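Local structure of periplasmic protein-probably involved in high-affinity Fe2+ transport (Escherichia coli F11, 5I0Y) at residues Ala20-Gln25 with His44-Ile49; Leu36-Ala41 with Gly99-Met104; Pro66-Ser71 with Glu117-Ala122; Tyr110-His115 with Val143-Lys148. The protein binds copper in the periplasm and probably takes part in high-affinity iron uptake, for which its copper site is required. The protein carries 1 engineered substitution. One frame throughout, in Å; residues are numbered along the deposited sequence.

Interaction 1: Ala20-Gln25 with His44-Ile49. Engineered in segment 44-49: Gln46 (natural residue Glu). With CU (copper (II) ion), chain D.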
loop_
_atom_site.group_PDB
_atom_site.type_symbol
_atom_site.label_atom_id
_atom_site.label_comp_id
_atom_site.label_asym_id
_atom_site.label_seq_id
_atom_site.Cartn_x
_atom_site.Cartn_y
_atom_site.Cartn_z
ATOM N N ALA B 20 -15.684 0.148 -3.887
ATOM C CA ALA B 20 -16.658 1.242 -3.867
ATOM C C ALA B 20 -16.041 2.511 -4.435
ATOM O O ALA B 20 -14.828 2.739 -4.305
ATOM C CB ALA B 20 -17.133 1.503 -2.450
ATOM N N ALA B 21 -16.862 3.321 -5.095
ATOM C CA ALA B 21 -16.464 4.660 -5.502
ATOM C C ALA B 21 -17.058 5.623 -4.489
ATOM O O ALA B 21 -18.208 5.469 -4.082
ATOM C CB ALA B 21 -16.970 4.955 -6.898
ATOM N N VAL B 22 -16.269 6.603 -4.059
ATOM C CA VAL B 22 -16.773 7.635 -3.166
ATOM C C VAL B 22 -16.150 8.951 -3.570
ATOM O O VAL B 22 -15.178 8.985 -4.321
ATOM C CB VAL B 22 -16.474 7.349 -1.676
ATOM C CG1 VAL B 22 -17.225 6.117 -1.191
ATOM C CG2 VAL B 22 -14.981 7.198 -1.447
ATOM N N TYR B 23 -16.729 10.038 -3.084
ATOM C CA TYR B 23 -16.176 11.362 -3.318
ATOM C C TYR B 23 -16.357 12.255 -2.089
ATOM O O TYR B 23 -17.167 11.993 -1.211
ATOM C CB TYR B 23 -16.742 12.010 -4.597
ATOM C CG TYR B 23 -18.221 12.279 -4.560
ATOM C CD1 TYR B 23 -18.718 13.533 -4.208
ATOM C CD2 TYR B 23 -19.130 11.284 -4.885
ATOM C CE1 TYR B 23 -20.081 13.779 -4.177
ATOM C CE2 TYR B 23 -20.494 11.520 -4.856
ATOM C CZ TYR B 23 -20.962 12.766 -4.510
ATOM O OH TYR B 23 -22.327 12.973 -4.490
ATOM N N LEU B 24 -15.550 13.303 -2.040
ATOM C CA LEU B 24 -15.592 14.282 -0.950
ATOM C C LEU B 24 -15.068 15.599 -1.513
ATOM O O LEU B 24 -14.751 15.699 -2.703
ATOM C CB LEU B 24 -14.757 13.810 0.253
ATOM C CG LEU B 24 -13.273 13.548 -0.031
ATOM C CD1 LEU B 24 -12.414 13.843 1.197
ATOM C CD2 LEU B 24 -13.034 12.122 -0.496
ATOM N N GLN B 25 -14.946 16.617 -0.655
ATOM C CA GLN B 25 -14.373 17.876 -1.114
ATOM C C GLN B 25 -12.930 17.707 -1.569
ATOM O O GLN B 25 -12.244 16.772 -1.132
ATOM C CB GLN B 25 -14.510 19.045 -0.116
ATOM C CG GLN B 25 -14.954 18.702 1.289
ATOM C CD GLN B 25 -13.829 18.248 2.203
ATOM O OE1 GLN B 25 -12.725 17.921 1.760
ATOM N NE2 GLN B 25 -14.114 18.215 3.501
ATOM N N HIS B 44 -12.690 15.373 -4.533
ATOM C CA HIS B 44 -11.682 14.313 -4.527
ATOM C C HIS B 44 -12.430 13.036 -4.768
ATOM O O HIS B 44 -13.336 12.702 -4.002
ATOM C CB HIS B 44 -10.986 14.270 -3.168
ATOM C CG HIS B 44 -9.697 13.464 -3.147
ATOM N ND1 HIS B 44 -8.618 13.785 -3.898
ATOM C CD2 HIS B 44 -9.341 12.338 -2.408
ATOM C CE1 HIS B 44 -7.620 12.907 -3.639
ATOM N NE2 HIS B 44 -8.072 12.018 -2.741
ATOM N N LEU B 45 -12.090 12.348 -5.860
ATOM C CA LEU B 45 -12.729 11.090 -6.223
ATOM C C LEU B 45 -11.832 9.940 -5.794
ATOM O O LEU B 45 -10.619 9.988 -5.978
ATOM C CB LEU B 45 -12.990 11.041 -7.736
ATOM C CG LEU B 45 -13.665 9.779 -8.306
ATOM C CD1 LEU B 45 -15.103 9.646 -7.831
ATOM C CD2 LEU B 45 -13.586 9.800 -9.828
ATOM N N GLN B 46 -12.438 8.911 -5.233
ATOM C CA GLN B 46 -11.673 7.847 -4.600
ATOM C C GLN B 46 -12.187 6.471 -4.979
ATOM O O GLN B 46 -13.390 6.281 -5.226
ATOM C CB GLN B 46 -11.795 7.952 -3.076
ATOM C CG GLN B 46 -11.075 9.107 -2.430
ATOM C CD GLN B 46 -10.998 8.964 -0.919
ATOM O OE1 GLN B 46 -11.445 7.963 -0.328
ATOM N NE2 GLN B 46 -10.406 9.940 -0.300
ATOM N N ALA B 47 -11.273 5.507 -4.954
ATOM C CA ALA B 47 -11.605 4.093 -4.989
ATOM C C ALA B 47 -11.329 3.504 -3.621
ATOM O O ALA B 47 -10.211 3.626 -3.104
ATOM C CB ALA B 47 -10.779 3.385 -6.043
ATOM N N ASP B 48 -12.364 2.933 -3.012
ATOM C CA ASP B 48 -12.252 2.241 -1.737
ATOM C C ASP B 48 -12.263 0.766 -2.023
ATOM O O ASP B 48 -13.258 0.227 -2.518
ATOM C CB ASP B 48 -13.416 2.581 -0.818
ATOM C CG ASP B 48 -13.201 3.867 -0.079
ATOM O OD1 ASP B 48 -12.065 4.386 -0.118
ATOM O OD2 ASP B 48 -14.171 4.339 0.558
ATOM N N ILE B 49 -11.151 0.115 -1.719
ATOM C CA ILE B 49 -10.962 -1.291 -2.090
ATOM C C ILE B 49 -10.338 -2.082 -0.944
ATOM O O ILE B 49 -9.225 -1.798 -0.503
ATOM C CB ILE B 49 -10.113 -1.425 -3.372
ATOM C CG1 ILE B 49 -10.778 -0.685 -4.548
ATOM C CG2 ILE B 49 -9.911 -2.899 -3.709
ATOM C CD1 ILE B 49 -9.873 -0.471 -5.736
HETATM CU CU CU D . -6.692 10.933 -1.684
#

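Interaction 2: Leu36-Ala41 with Gly99-Met104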
loop_
_atom_site.group_PDB
_atom_site.type_symbol
_atom_site.label_atom_id
_atom_site.label_comp_id
_atom_site.label_asym_id
_atom_site.label_seq_id
_atom_site.Cartn_x
_atom_site.Cartn_y
_atom_site.Cartn_z
ATOM N N LEU B 36 -4.101 18.049 -9.481
ATOM C CA LEU B 36 -4.991 19.204 -9.619
ATOM C C LEU B 36 -5.157 19.920 -8.277
ATOM O O LEU B 36 -5.560 19.309 -7.296
ATOM C CB LEU B 36 -6.347 18.763 -10.181
ATOM C CG LEU B 36 -7.362 19.848 -10.563
ATOM C CD1 LEU B 36 -6.916 20.686 -11.761
ATOM C CD2 LEU B 36 -8.703 19.191 -10.862
ATOM N N PRO B 37 -4.834 21.226 -8.222
ATOM C CA PRO B 37 -4.995 21.916 -6.941
ATOM C C PRO B 37 -6.447 21.953 -6.481
ATOM O O PRO B 37 -7.361 22.039 -7.313
ATOM C CB PRO B 37 -4.487 23.339 -7.224
ATOM C CG PRO B 37 -3.700 23.240 -8.483
ATOM C CD PRO B 37 -4.274 22.103 -9.268
ATOM N N ALA B 38 -6.655 21.891 -5.174
ATOM C CA ALA B 38 -7.992 21.892 -4.590
ATOM C C ALA B 38 -8.867 23.035 -5.094
ATOM O O ALA B 38 -10.057 22.850 -5.347
ATOM C CB ALA B 38 -7.910 21.932 -3.075
ATOM N N ALA B 39 -8.275 24.216 -5.241
ATOM C CA ALA B 39 -9.041 25.393 -5.650
ATOM C C ALA B 39 -9.575 25.271 -7.072
ATOM O O ALA B 39 -10.530 25.971 -7.429
ATOM C CB ALA B 39 -8.205 26.660 -5.494
ATOM N N LYS B 40 -8.962 24.389 -7.863
ATOM C CA LYS B 40 -9.353 24.150 -9.258
ATOM C C LYS B 40 -10.134 22.853 -9.474
ATOM O O LYS B 40 -10.379 22.449 -10.625
ATOM C CB LYS B 40 -8.125 24.142 -10.165
ATOM C CG LYS B 40 -7.431 25.494 -10.306
ATOM C CD LYS B 40 -6.546 25.540 -11.544
ATOM C CE LYS B 40 -5.411 24.528 -11.455
ATOM N NZ LYS B 40 -4.614 24.364 -12.700
ATOM N N ALA B 41 -10.508 22.215 -8.373
ATOM C CA ALA B 41 -11.223 20.941 -8.391
ATOM C C ALA B 41 -12.613 21.100 -7.788
ATOM O O ALA B 41 -12.896 22.068 -7.068
ATOM C CB ALA B 41 -10.441 19.894 -7.597
ATOM N N GLY B 99 -6.961 7.751 -5.120
ATOM C CA GLY B 99 -7.807 8.878 -5.490
ATOM C C GLY B 99 -7.115 9.983 -6.228
ATOM O O GLY B 99 -5.943 9.874 -6.564
ATOM N N ALA B 100 -7.888 11.030 -6.517
ATOM C CA ALA B 100 -7.387 12.223 -7.231
ATOM C C ALA B 100 -8.401 13.336 -7.113
ATOM O O ALA B 100 -9.607 13.096 -7.153
ATOM C CB ALA B 100 -7.117 11.943 -8.709
ATOM N N ASN B 101 -7.920 14.569 -6.963
ATOM C CA ASN B 101 -8.779 15.739 -7.168
ATOM C C ASN B 101 -9.169 15.788 -8.640
ATOM O O ASN B 101 -8.326 15.607 -9.524
ATOM C CB ASN B 101 -8.037 17.026 -6.840
ATOM C CG ASN B 101 -7.935 17.296 -5.351
ATOM O OD1 ASN B 101 -8.560 16.640 -4.497
ATOM N ND2 ASN B 101 -7.171 18.342 -5.026
ATOM N N ILE B 102 -10.441 16.062 -8.880
ATOM C CA ILE B 102 -10.921 16.205 -10.240
ATOM C C ILE B 102 -11.920 17.353 -10.362
ATOM O O ILE B 102 -12.605 17.726 -9.408
ATOM C CB ILE B 102 -11.556 14.901 -10.783
ATOM C CG1 ILE B 102 -12.818 14.570 -10.004
ATOM C CG2 ILE B 102 -10.573 13.722 -10.778
ATOM C CD1 ILE B 102 -13.677 13.532 -10.703
ATOM N N LYS B 103 -11.984 17.904 -11.568
ATOM C CA LYS B 103 -13.025 18.850 -11.898
ATOM C C LYS B 103 -14.163 18.040 -12.485
ATOM O O LYS B 103 -13.951 17.261 -13.407
ATOM C CB LYS B 103 -12.502 19.889 -12.894
ATOM C CG LYS B 103 -13.459 21.037 -13.165
ATOM C CD LYS B 103 -12.951 21.935 -14.282
ATOM C CE LYS B 103 -14.094 22.741 -14.879
ATOM N NZ LYS B 103 -15.062 21.848 -15.581
ATOM N N MET B 104 -15.351 18.198 -11.916
ATOM C CA MET B 104 -16.553 17.553 -12.443
ATOM C C MET B 104 -17.054 18.273 -13.702
ATOM O O MET B 104 -16.496 19.284 -14.120
ATOM C CB MET B 104 -17.616 17.462 -11.350
ATOM C CG MET B 104 -17.252 16.466 -10.245
ATOM S SD MET B 104 -17.180 14.731 -10.765
ATOM C CE MET B 104 -18.922 14.326 -10.779
#

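Interaction 3: Pro66-Ser71 with Glu117-Ala122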
loop_
_atom_site.group_PDB
_atom_site.type_symbol
_atom_site.label_atom_id
_atom_site.label_comp_id
_atom_site.label_asym_id
_atom_site.label_seq_id
_atom_site.Cartn_x
_atom_site.Cartn_y
_atom_site.Cartn_z
ATOM N N PRO B 66 -3.189 -3.023 -1.343
ATOM C CA PRO B 66 -2.151 -2.064 -1.738
ATOM C C PRO B 66 -1.577 -2.355 -3.113
ATOM O O PRO B 66 -1.832 -3.427 -3.680
ATOM C CB PRO B 66 -1.082 -2.289 -0.661
ATOM C CG PRO B 66 -1.125 -3.779 -0.442
ATOM C CD PRO B 66 -2.598 -4.164 -0.610
ATOM N N TYR B 67 -0.841 -1.391 -3.660
ATOM C CA TYR B 67 -0.079 -1.561 -4.922
ATOM C C TYR B 67 -0.951 -1.745 -6.155
ATOM O O TYR B 67 -0.468 -2.231 -7.180
ATOM C CB TYR B 67 0.981 -2.676 -4.808
ATOM C CG TYR B 67 2.028 -2.312 -3.796
ATOM C CD1 TYR B 67 3.129 -1.530 -4.151
ATOM C CD2 TYR B 67 1.908 -2.739 -2.483
ATOM C CE1 TYR B 67 4.094 -1.191 -3.204
ATOM C CE2 TYR B 67 2.859 -2.397 -1.534
ATOM C CZ TYR B 67 3.929 -1.632 -1.898
ATOM O OH TYR B 67 4.848 -1.326 -0.915
ATOM N N LEU B 68 -2.206 -1.303 -6.094
ATOM C CA LEU B 68 -3.045 -1.361 -7.294
ATOM C C LEU B 68 -2.708 -0.210 -8.243
ATOM O O LEU B 68 -2.172 0.820 -7.832
ATOM C CB LEU B 68 -4.527 -1.303 -6.926
ATOM C CG LEU B 68 -5.024 -2.492 -6.106
ATOM C CD1 LEU B 68 -6.482 -2.302 -5.718
ATOM C CD2 LEU B 68 -4.844 -3.822 -6.824
ATOM N N THR B 69 -3.041 -0.376 -9.526
ATOM C CA THR B 69 -2.944 0.682 -10.516
ATOM C C THR B 69 -4.361 0.890 -11.030
ATOM O O THR B 69 -5.006 -0.040 -11.522
ATOM C CB THR B 69 -2.012 0.261 -11.646
ATOM O OG1 THR B 69 -0.733 -0.027 -11.065
ATOM C CG2 THR B 69 -1.869 1.384 -12.682
ATOM N N ILE B 70 -4.837 2.117 -10.914
ATOM C CA ILE B 70 -6.238 2.403 -11.191
ATOM C C ILE B 70 -6.366 3.679 -11.978
ATOM O O ILE B 70 -5.845 4.736 -11.564
ATOM C CB ILE B 70 -7.086 2.513 -9.904
ATOM C CG1 ILE B 70 -6.861 1.289 -9.027
ATOM C CG2 ILE B 70 -8.569 2.670 -10.253
ATOM C CD1 ILE B 70 -7.549 1.381 -7.682
ATOM N N SER B 71 -7.066 3.577 -13.107
ATOM C CA SER B 71 -7.474 4.751 -13.869
ATOM C C SER B 71 -9.001 4.789 -13.913
ATOM O O SER B 71 -9.660 3.825 -13.539
ATOM C CB SER B 71 -6.872 4.786 -15.271
ATOM O OG SER B 71 -7.344 3.719 -16.053
ATOM N N GLU B 117 -5.676 -2.793 -12.228
ATOM C CA GLU B 117 -4.626 -3.768 -12.504
ATOM C C GLU B 117 -4.044 -4.246 -11.179
ATOM O O GLU B 117 -3.969 -3.467 -10.225
ATOM C CB GLU B 117 -3.532 -3.138 -13.374
ATOM C CG GLU B 117 -3.969 -2.986 -14.820
ATOM C CD GLU B 117 -3.085 -2.036 -15.593
ATOM O OE1 GLU B 117 -2.941 -0.872 -15.168
ATOM O OE2 GLU B 117 -2.540 -2.439 -16.641
ATOM N N PRO B 118 -3.647 -5.526 -11.103
ATOM C CA PRO B 118 -3.257 -6.136 -9.837
ATOM C C PRO B 118 -1.896 -5.657 -9.316
ATOM O O PRO B 118 -1.133 -5.018 -10.041
ATOM C CB PRO B 118 -3.237 -7.641 -10.161
ATOM C CG PRO B 118 -2.862 -7.666 -11.609
ATOM C CD PRO B 118 -3.602 -6.506 -12.209
ATOM N N PRO B 119 -1.602 -5.986 -8.054
ATOM C CA PRO B 119 -0.402 -5.481 -7.382
ATOM C C PRO B 119 0.921 -5.847 -8.051
ATOM O O PRO B 119 1.912 -5.148 -7.843
ATOM C CB PRO B 119 -0.520 -6.088 -5.984
ATOM C CG PRO B 119 -1.993 -6.197 -5.776
ATOM C CD PRO B 119 -2.496 -6.673 -7.103
ATOM N N SER B 120 0.938 -6.906 -8.861
ATOM C CA SER B 120 2.144 -7.240 -9.610
ATOM C C SER B 120 2.627 -6.068 -10.462
ATOM O O SER B 120 3.831 -5.868 -10.633
ATOM C CB SER B 120 1.893 -8.473 -10.482
ATOM O OG SER B 120 0.734 -8.292 -11.263
ATOM N N LYS B 121 1.718 -5.274 -11.010
ATOM C CA LYS B 121 2.147 -4.232 -11.932
ATOM C C LYS B 121 2.996 -3.146 -11.253
ATOM O O LYS B 121 3.986 -2.654 -11.819
ATOM C CB LYS B 121 0.950 -3.643 -12.686
ATOM C CG LYS B 121 1.335 -2.527 -13.655
ATOM C CD LYS B 121 0.115 -1.942 -14.337
ATOM C CE LYS B 121 0.517 -0.774 -15.211
ATOM N NZ LYS B 121 1.157 -1.262 -16.454
ATOM N N ALA B 122 2.619 -2.784 -10.035
ATOM C CA ALA B 122 3.280 -1.703 -9.308
ATOM C C ALA B 122 4.400 -2.210 -8.414
ATOM O O ALA B 122 4.972 -1.433 -7.649
ATOM C CB ALA B 122 2.257 -0.894 -8.495
HETATM O O HOH W 1 -0.471 -2.393 -9.858
#

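Interaction 4: Tyr110-His115 with Val143-Lys148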
loop_
_atom_site.group_PDB
_atom_site.type_symbol
_atom_site.label_atom_id
_atom_site.label_comp_id
_atom_site.label_asym_id
_atom_site.label_seq_id
_atom_site.Cartn_x
_atom_site.Cartn_y
_atom_site.Cartn_z
ATOM N N TYR B 110 -24.215 10.599 -13.648
ATOM C CA TYR B 110 -22.899 10.157 -14.084
ATOM C C TYR B 110 -22.704 8.639 -14.100
ATOM O O TYR B 110 -23.347 7.906 -13.343
ATOM C CB TYR B 110 -21.852 10.725 -13.128
ATOM C CG TYR B 110 -21.481 12.151 -13.389
ATOM C CD1 TYR B 110 -20.344 12.470 -14.115
ATOM C CD2 TYR B 110 -22.257 13.181 -12.872
ATOM C CE1 TYR B 110 -19.989 13.785 -14.343
ATOM C CE2 TYR B 110 -21.928 14.506 -13.115
ATOM C CZ TYR B 110 -20.786 14.796 -13.834
ATOM O OH TYR B 110 -20.432 16.110 -14.060
ATOM N N LYS B 111 -21.809 8.204 -14.982
ATOM C CA LYS B 111 -21.236 6.870 -14.949
ATOM C C LYS B 111 -19.761 7.060 -14.635
ATOM O O LYS B 111 -19.152 8.020 -15.107
ATOM C CB LYS B 111 -21.365 6.189 -16.317
ATOM C CG LYS B 111 -20.422 5.009 -16.486
ATOM C CD LYS B 111 -20.606 4.278 -17.807
ATOM C CE LYS B 111 -20.229 2.812 -17.637
ATOM N NZ LYS B 111 -19.680 2.169 -18.858
ATOM N N VAL B 112 -19.193 6.187 -13.803
ATOM C CA VAL B 112 -17.739 6.124 -13.674
ATOM C C VAL B 112 -17.298 4.669 -13.723
ATOM O O VAL B 112 -17.925 3.796 -13.109
ATOM C CB VAL B 112 -17.179 6.905 -12.454
ATOM C CG1 VAL B 112 -17.530 6.249 -11.111
ATOM C CG2 VAL B 112 -15.676 7.119 -12.594
ATOM N N THR B 113 -16.238 4.438 -14.489
ATOM C CA THR B 113 -15.621 3.126 -14.574
ATOM C C THR B 113 -14.190 3.222 -14.052
ATOM O O THR B 113 -13.436 4.104 -14.443
ATOM C CB THR B 113 -15.669 2.575 -16.006
ATOM O OG1 THR B 113 -17.042 2.464 -16.401
ATOM C CG2 THR B 113 -15.019 1.170 -16.113
ATOM N N TYR B 114 -13.853 2.310 -13.147
ATOM C CA TYR B 114 -12.483 2.165 -12.671
ATOM C C TYR B 114 -11.830 1.002 -13.392
ATOM O O TYR B 114 -12.401 -0.074 -13.459
ATOM C CB TYR B 114 -12.439 1.957 -11.157
ATOM C CG TYR B 114 -12.907 3.127 -10.316
ATOM C CD1 TYR B 114 -13.020 4.425 -10.844
ATOM C CD2 TYR B 114 -13.190 2.945 -8.958
ATOM C CE1 TYR B 114 -13.449 5.476 -10.056
ATOM C CE2 TYR B 114 -13.598 4.003 -8.162
ATOM C CZ TYR B 114 -13.731 5.262 -8.715
ATOM O OH TYR B 114 -14.117 6.344 -7.946
ATOM N N HIS B 115 -10.634 1.242 -13.923
ATOM C CA HIS B 115 -9.827 0.230 -14.634
ATOM C C HIS B 115 -8.727 -0.208 -13.719
ATOM O O HIS B 115 -7.843 0.594 -13.402
ATOM C CB HIS B 115 -9.244 0.819 -15.919
ATOM C CG HIS B 115 -10.243 1.609 -16.738
ATOM N ND1 HIS B 115 -11.273 1.017 -17.386
ATOM C CD2 HIS B 115 -10.345 2.974 -16.998
ATOM C CE1 HIS B 115 -11.992 1.950 -18.029
ATOM N NE2 HIS B 115 -11.429 3.152 -17.794
ATOM N N VAL B 143 -14.691 -2.000 -13.087
ATOM C CA VAL B 143 -15.889 -1.934 -12.277
ATOM C C VAL B 143 -16.573 -0.596 -12.528
ATOM O O VAL B 143 -15.904 0.436 -12.653
ATOM C CB VAL B 143 -15.571 -2.145 -10.790
ATOM C CG1 VAL B 143 -14.451 -1.225 -10.324
ATOM C CG2 VAL B 143 -16.822 -1.949 -9.975
ATOM N N SER B 144 -17.898 -0.624 -12.662
ATOM C CA SER B 144 -18.662 0.596 -12.964
ATOM C C SER B 144 -19.684 0.985 -11.914
ATOM O O SER B 144 -20.199 0.129 -11.169
ATOM C CB SER B 144 -19.372 0.464 -14.303
ATOM O OG SER B 144 -18.427 0.369 -15.350
ATOM N N TYR B 145 -19.975 2.287 -11.885
ATOM C CA TYR B 145 -20.839 2.896 -10.867
ATOM C C TYR B 145 -21.696 3.938 -11.540
ATOM O O TYR B 145 -21.225 4.617 -12.447
ATOM C CB TYR B 145 -19.986 3.586 -9.779
ATOM C CG TYR B 145 -19.000 2.647 -9.141
ATOM C CD1 TYR B 145 -19.388 1.826 -8.088
ATOM C CD2 TYR B 145 -17.700 2.548 -9.611
ATOM C CE1 TYR B 145 -18.499 0.929 -7.511
ATOM C CE2 TYR B 145 -16.800 1.674 -9.034
ATOM C CZ TYR B 145 -17.208 0.861 -7.995
ATOM O OH TYR B 145 -16.326 -0.014 -7.417
ATOM N N GLU B 146 -22.936 4.072 -11.084
ATOM C CA GLU B 146 -23.837 5.124 -11.555
ATOM C C GLU B 146 -24.294 5.940 -10.363
ATOM O O GLU B 146 -24.646 5.403 -9.324
ATOM C CB GLU B 146 -25.039 4.527 -12.286
ATOM C CG GLU B 146 -24.690 3.872 -13.615
ATOM C CD GLU B 146 -25.890 3.389 -14.408
ATOM O OE1 GLU B 146 -27.029 3.482 -13.910
ATOM O OE2 GLU B 146 -25.684 2.908 -15.544
ATOM N N PHE B 147 -24.256 7.254 -10.504
ATOM C CA PHE B 147 -24.587 8.126 -9.395
ATOM C C PHE B 147 -25.094 9.465 -9.888
ATOM O O PHE B 147 -24.766 9.885 -10.996
ATOM C CB PHE B 147 -23.386 8.296 -8.425
ATOM C CG PHE B 147 -22.170 8.958 -9.035
ATOM C CD1 PHE B 147 -21.830 10.260 -8.674
ATOM C CD2 PHE B 147 -21.336 8.276 -9.921
ATOM C CE1 PHE B 147 -20.709 10.876 -9.212
ATOM C CE2 PHE B 147 -20.214 8.885 -10.460
ATOM C CZ PHE B 147 -19.896 10.185 -10.100
ATOM N N LYS B 148 -25.878 10.118 -9.038
ATOM C CA LYS B 148 -26.315 11.480 -9.287
ATOM C C LYS B 148 -25.398 12.443 -8.539
ATOM O O LYS B 148 -25.240 12.358 -7.319
ATOM C CB LYS B 148 -27.774 11.660 -8.880
ATOM C CG LYS B 148 -28.390 12.933 -9.439
ATOM C CD LYS B 148 -29.701 13.260 -8.751
ATOM C CE LYS B 148 -30.196 14.640 -9.149
ATOM N NZ LYS B 148 -31.008 15.298 -8.088
#

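Interaction 1: Ala20-Gln25 with His44-Ile49
His44 meets Leu24 where two antiparallel strands pair, at the end of the contact that holds the copper. Its backbone N donates to Leu24 O and its O accepts from Leu24 N, while the side chains lie alongside each other, Leu24 CG 3.9 Å from His44 CB. With CG anti to the backbone N (chi1 -165°), the imidazole leaves the sheet and NE2 binds the copper ion at 2.0 Å. ND1, at the other side of the ring, is hydrogen-bonded to Asn101 OD1, a second-shell link that, with the copper bond, probably helps to fix the ring's rotation. Leu45 points to the opposite face with Tyr23 and lays CD1 3.6 Å from Val22 O. The engineered Gln46, natively Glu, returns to the His44 face: its backbone pairs with Val22, and its extended chain brings NE2 within 3.4 Å of Leu24 CD2. The same NE2 lies in the plane of the His44 ring at its edge, 4.1 Å from the copper, beyond bonding distance. Ala47 turns its methyl to the Leu45 face and offers its CA to Ala20 O. Asp48 closes the pairing with two nearly straight backbone bonds to Ala20, 2.8 Å each between Asp48 N and Ala20 O and between Ala20 N and Asp48 O; in the modelled conformers its carboxylate crosses Val22 at about a right angle. Met90 and His97 of the same chain and His127 of the second subunit complete the coordination, so this strand pair of the beta sandwich contributes His44 to an intersubunit copper site.

Interaction 2: Leu36-Ala41 with Gly99-Met104
Leu36 sets its backbone and side chain against Asn101 where a loop with a short 3-10 turn packs on the C-terminal end of strand 95-102, part of the mixed beta sandwich. Its CG is anti to the backbone N (chi1 -173°), which carries CD2 along the strand to the Ile102-Lys103 peptide, 3.6 Å from Lys103 N. CB stays over Asn101, 4.1 Å from Asn101 CB. Pro37 O accepts from Lys40 N at 2.9 Å, closing the turn that brings the chain back to the strand. Ala38 points away overall, though its CB still touches the Asn101 amide, and it also meets Pro26 and Asp28. Lys40 presents its carbonyl O to Lys103 CB at 4.0 Å, a peripheral contact near solvent. The Ala41 methyl packs on the strand, its CB 3.6 Å from Ile102 O and 3.8 Å from Asn101 CB. The Asn101 side chain is held from several directions: ND2 also donates to Ile27 O, and the loop probably helps to position this second-shell residue of the metal site. Across this contact, Asn101 ND2 reaches Leu36 O at 2.9 Å, with an N-H...O angle of 163° and the acceptor close to the amide plane.

Interaction 3: Pro66-Ser71 with Glu117-Ala122
Tyr67 and Leu68 pack against Pro119 in the tight part of this contact. Tyr67 CB lies 3.9 Å from Pro119 CB, and Tyr67 O takes a straight CA-H...O contact from Pro119 CA at 3.3 Å. Ala122 closes on the same carbonyl, its CB 3.3 Å from Tyr67 O. Leu68 runs alongside the proline, its CD2 3.7 Å from Pro119 CD. A water bridges two backbone carbonyls and the Thr69 hydroxyl: it donates to Tyr67 O and Pro118 O and accepts from Thr69 OG1, each at 2.7 Å. Thr69 OG1 is placed for this by a chi1 of -59°, beside its own backbone N. Thr69 and Glu117 form an antiparallel hydrogen-bonded beta bridge, Glu117 N donating to Thr69 O at 2.9 Å, and Glu117 OE1 comes 3.5 Å from Thr69 CG2. The other side is looser: the return bond from Thr69 N is weak, and the exposed Lys121 crosses Thr69 at about a right angle with its aliphatic chain, its salt bridge to Glu117 long. The bridge continues the pairing of strands 69-76 and 108-117 where the first begins and the second ends. Leu68 continues inward onto Ile49 of strand 43-51, and Trp137 touches Pro119; the Tyr67 ring stacks on Tyr67 of the second subunit.

Interaction 4: Tyr110-His115 with Val143-Lys148
Tyr110 and Phe147 meet with CB of the tyrosine over one face of the phenylalanine ring, 3.8 Å from its centroid, a CH-pi contact. The two ring planes are only 20° apart but slid past each other, so the rings themselves barely overlap. Phe147 reaches this place because its CG stands between the backbone N and the carbonyl carbon (chi1 63°), which folds the ring back over the neighbouring strand. Val112 follows on the same face: its CG1 touches Phe147 CE2 at 3.8 Å and Tyr145 CB at 3.9 Å, wedged between the two aromatic residues. Tyr145 and Tyr114 cross at about a right angle, the nearest approach being Tyr114 CD2 to Tyr145 CE2 at 3.8 Å, with ring planes inclined at 56°. Strands 108-117 and 141-149 are antiparallel neighbours at one side of the beta sandwich, and this row of rings faces its interior. The hydroxyls of these buried tyrosines are hydrogen-bonded: Tyr114 OH to Gln46 O, Tyr145 OH to Leu19 O, and Tyr110 OH to both Gly106 O and Met105 N. Beneath the rings, paired backbone bonds join Tyr110 to Phe147, Val112 to Tyr145 and Tyr114 to Val143. In the modelled conformer Val143 brings CG1 against Tyr114 CB. The other face is polar: Thr113 OG1 and Ser144 OG share a 2.7 Å hydrogen bond, both oxygens lying anti to their carbonyl carbons. Lys111, in the conformer modelled, extends along this face past Ser144, and Glu146 CA makes a CA-H...O contact of 3.3 Å to Tyr110 O.

Interactions 1 and 4 are buried strand pairings, whereas interaction 2 lies at the surface and interaction 3 is partly buried. All four reach the same antiparallel sheet. The interior of the sandwich joins 1 and 4: the Tyr114 side chain packs on Ala21, Leu45 and Ala47. Interactions 1 and 2 share the copper surroundings through neighbouring strands 43-51 and 95-102, while Ser71 O and His115 N tie interaction 3 to 4. Chemistry follows position: aromatic packing in 4, a metal ligand beside apolar groups in 1, a side-chain amide in 2, and proline with a bridging water in 3. Both 1 and 3 touch the second subunit.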